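Local coordinates for protein putative polyketide cyclase (Acidithiobacillus ferrooxidans, PDB 3F9S) that is a putative SnoaL-like polyketide cyclase with an NTF2-like fold, whose substrate and reaction are not established, at residues A[44-49]-A[60-65]. Sequence-based numbering, arbitrary orientation.
Sequences DPWEGR and VKTLRA
Trp46 and Leu63 each turn CG anti to their own carbonyl carbon (chi1 -64° and -77°), and this brings the indole and the isobutyl group together between segment 44-49 and helix 53-66. Segment 44-49 lies in the loop between strands 36-40 and 50-51 of the SnoaL-like, NTF2-type alpha+beta fold. It packs here at the surface, and no hydrogen bond joins the two segments. The indole touches the helix through its six-membered ring. Its CZ3 lies 3.5 Å from Leu63 CD1, and the two side chains pass alongside one another, pointing opposite ways. At the neighbouring corner, CH2 sits 3.6 Å from Thr62 CB. Thr62 CG2 meets the ring edge in its plane, 3.7 Å from CH2. Pro45 CB lies over one indole face, toward its rim. Asp44 begins a type I turn that ends at Glu47. Its OD1 accepts from Trp46 N at 2.9 Å, an Asx turn, with the N-H group on the anti side and 32° out of the carboxylate plane. The other oxygen, OD2, forms a salt bridge with Arg59 of the same helix. With an alanine in place of Asp44, Trp46 N would lose its side-chain acceptor and Arg59 this carboxylate, and the turn that sets the indole would probably be less firmly held. The Leu63 side chain also touches Trp20 of helix 8-21. Its second methyl, CD2, approaches Asp44 OD2 to 3.9 Å.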
ATOM      1  N   ASP A  44      11.636  -4.460   3.744  1.00 28.39           N
ATOM      2  CA  ASP A  44      11.808  -5.868   3.472  1.00 28.03           C
ATOM      3  C   ASP A  44      13.291  -6.091   3.223  1.00 27.73           C
ATOM      4  O   ASP A  44      13.891  -5.371   2.422  1.00 27.72           O
ATOM      5  CB  ASP A  44      11.005  -6.330   2.265  1.00 27.93           C
ATOM      6  CG  ASP A  44      10.938  -7.815   2.185  1.00 31.72           C
ATOM      7  OD1 ASP A  44      11.860  -8.364   1.580  1.00 32.81           O
ATOM      8  OD2 ASP A  44      10.043  -8.425   2.813  1.00 32.67           O
ATOM      9  N   PRO A  45      13.898  -7.067   3.916  1.00 28.66           N
ATOM     10  CA  PRO A  45      15.319  -7.340   3.681  1.00 29.22           C
ATOM     11  C   PRO A  45      15.683  -7.680   2.230  1.00 28.44           C
ATOM     12  O   PRO A  45      16.803  -7.407   1.804  1.00 29.65           O
ATOM     13  CB  PRO A  45      15.601  -8.531   4.595  1.00 30.03           C
ATOM     14  CG  PRO A  45      14.560  -8.505   5.595  1.00 31.07           C
ATOM     15  CD  PRO A  45      13.341  -7.958   4.951  1.00 30.89           C
ATOM     16  N   TRP A  46      14.725  -8.219   1.480  1.00 28.91           N
ATOM     17  CA  TRP A  46      14.892  -8.593   0.074  1.00 28.50           C
ATOM     18  C   TRP A  46      14.466  -7.504  -0.906  1.00 28.31           C
ATOM     19  O   TRP A  46      14.454  -7.743  -2.115  1.00 27.91           O
ATOM     20  CB  TRP A  46      14.097  -9.880  -0.216  1.00 29.53           C
ATOM     21  CG  TRP A  46      14.615 -11.049   0.542  1.00 27.55           C
ATOM     22  CD1 TRP A  46      15.539 -11.936   0.095  1.00 31.74           C
ATOM     23  CD2 TRP A  46      14.303 -11.438   1.890  1.00 28.65           C
ATOM     24  NE1 TRP A  46      15.797 -12.869   1.048  1.00 30.83           N
ATOM     25  CE2 TRP A  46      15.058 -12.593   2.167  1.00 34.94           C
ATOM     26  CE3 TRP A  46      13.457 -10.930   2.889  1.00 31.21           C
ATOM     27  CZ2 TRP A  46      15.000 -13.257   3.404  1.00 31.69           C
ATOM     28  CZ3 TRP A  46      13.406 -11.592   4.122  1.00 29.47           C
ATOM     29  CH2 TRP A  46      14.171 -12.742   4.356  1.00 30.20           C
ATOM     30  N   GLU A  47      14.105  -6.317  -0.419  1.00 27.55           N
ATOM     31  CA  GLU A  47      13.681  -5.254  -1.314  1.00 26.89           C
ATOM     32  C   GLU A  47      14.742  -4.963  -2.368  1.00 27.15           C
ATOM     33  O   GLU A  47      15.925  -4.877  -2.069  1.00 26.43           O
ATOM     34  CB  GLU A  47      13.359  -3.979  -0.571  1.00 26.73           C
ATOM     35  CG  GLU A  47      12.568  -3.012  -1.431  1.00 26.13           C
ATOM     36  CD  GLU A  47      12.286  -1.748  -0.699  1.00 23.35           C
ATOM     37  OE1 GLU A  47      13.182  -1.267   0.023  1.00 26.96           O
ATOM     38  OE2 GLU A  47      11.171  -1.241  -0.867  1.00 24.82           O
ATOM     39  N   GLY A  48      14.290  -4.884  -3.614  1.00 28.01           N
ATOM     40  CA  GLY A  48      15.140  -4.667  -4.747  1.00 28.77           C
ATOM     41  C   GLY A  48      15.806  -5.914  -5.281  1.00 30.36           C
ATOM     42  O   GLY A  48      16.423  -5.837  -6.332  1.00 32.87           O
ATOM     43  N   ARG A  49      15.671  -7.054  -4.607  1.00 30.10           N
ATOM     44  CA  ARG A  49      16.374  -8.254  -5.014  1.00 31.71           C
ATOM     45  C   ARG A  49      15.559  -9.090  -5.975  1.00 29.33           C
ATOM     46  O   ARG A  49      14.333  -9.124  -5.896  1.00 28.17           O
ATOM     47  CB  ARG A  49      16.745  -9.131  -3.824  1.00 32.34           C
ATOM     48  CG  ARG A  49      17.737  -8.503  -2.860  1.00 36.48           C
ATOM     49  CD  ARG A  49      18.198  -9.551  -1.858  1.00 37.79           C
ATOM     50  NE  ARG A  49      18.854 -10.688  -2.515  1.00 45.56           N
ATOM     51  CZ  ARG A  49      19.092 -11.885  -1.970  1.00 48.01           C
ATOM     52  NH1 ARG A  49      18.749 -12.177  -0.714  1.00 50.68           N
ATOM     53  NH2 ARG A  49      19.692 -12.824  -2.708  1.00 53.27           N
ATOM     54  N   VAL A  60       9.837 -16.422   2.460  1.00 23.59           N
ATOM     55  CA  VAL A  60       8.574 -16.836   3.083  1.00 24.67           C
ATOM     56  C   VAL A  60       8.845 -17.411   4.463  1.00 24.91           C
ATOM     57  O   VAL A  60       8.182 -17.034   5.428  1.00 26.36           O
ATOM     58  CB  VAL A  60       7.793 -17.868   2.278  1.00 25.07           C
ATOM     59  CG1 VAL A  60       6.429 -18.130   2.985  1.00 25.54           C
ATOM     60  CG2 VAL A  60       7.561 -17.382   0.865  1.00 23.83           C
ATOM     61  N   LYS A  61       9.851 -18.272   4.560  1.00 23.48           N
ATOM     62  CA  LYS A  61      10.193 -18.898   5.835  1.00 24.07           C
ATOM     63  C   LYS A  61      10.511 -17.856   6.906  1.00 24.02           C
ATOM     64  O   LYS A  61      10.068 -17.997   8.042  1.00 24.57           O
ATOM     65  CB  LYS A  61      11.354 -19.872   5.698  1.00 24.17           C
ATOM     66  CG  LYS A  61      11.067 -21.113   4.851  1.00 26.81           C
ATOM     67  CD  LYS A  61      12.358 -21.922   4.697  1.00 26.60           C
ATOM     68  CE  LYS A  61      12.318 -22.865   3.516  1.00 32.93           C
ATOM     69  NZ  LYS A  61      13.626 -23.591   3.391  1.00 28.43           N
ATOM     70  N   THR A  62      11.265 -16.821   6.533  1.00 23.26           N
ATOM     71  CA  THR A  62      11.639 -15.764   7.482  1.00 24.85           C
ATOM     72  C   THR A  62      10.439 -14.952   7.928  1.00 27.05           C
ATOM     73  O   THR A  62      10.234 -14.757   9.119  1.00 28.61           O
ATOM     74  CB  THR A  62      12.686 -14.838   6.879  1.00 24.22           C
ATOM     75  OG1 THR A  62      13.899 -15.568   6.860  1.00 26.13           O
ATOM     76  CG2 THR A  62      12.927 -13.600   7.723  1.00 28.70           C
ATOM     77  N   LEU A  63       9.661 -14.497   6.960  1.00 27.99           N
ATOM     78  CA  LEU A  63       8.479 -13.704   7.259  1.00 30.96           C
ATOM     79  C   LEU A  63       7.426 -14.519   8.001  1.00 31.37           C
ATOM     80  O   LEU A  63       6.812 -14.023   8.948  1.00 34.40           O
ATOM     81  CB  LEU A  63       7.909 -13.092   5.989  1.00 30.74           C
ATOM     82  CG  LEU A  63       8.617 -11.871   5.405  1.00 32.99           C
ATOM     83  CD1 LEU A  63      10.119 -11.984   5.274  1.00 39.67           C
ATOM     84  CD2 LEU A  63       7.992 -11.558   4.044  1.00 34.43           C
ATOM     85  N   ARG A  64       7.223 -15.771   7.605  1.00 31.90           N
ATOM     86  CA  ARG A  64       6.242 -16.629   8.288  1.00 32.59           C
ATOM     87  C   ARG A  64       6.677 -16.895   9.726  1.00 31.11           C
ATOM     88  O   ARG A  64       5.850 -16.835  10.620  1.00 30.82           O
ATOM     89  CB  ARG A  64       5.969 -17.941   7.535  1.00 34.35           C
ATOM     90  CG  ARG A  64       5.069 -17.779   6.271  1.00 36.41           C
ATOM     91  CD  ARG A  64       3.577 -17.757   6.603  1.00 39.88           C
ATOM     92  NE  ARG A  64       3.217 -18.984   7.317  1.00 41.62           N
ATOM     93  CZ  ARG A  64       2.088 -19.224   7.976  1.00 41.70           C
ATOM     94  NH1 ARG A  64       1.126 -18.321   8.071  1.00 38.46           N
ATOM     95  NH2 ARG A  64       1.923 -20.403   8.576  1.00 46.21           N
ATOM     96  N   ALA A  65       7.968 -17.147   9.950  1.00 28.02           N
ATOM     97  CA  ALA A  65       8.492 -17.406  11.287  1.00 26.22           C
ATOM     98  C   ALA A  65       8.238 -16.292  12.303  1.00 25.62           C
ATOM     99  O   ALA A  65       8.071 -16.572  13.478  1.00 24.60           O
ATOM    100  CB  ALA A  65       9.987 -17.712  11.231  1.00 25.87           C
TER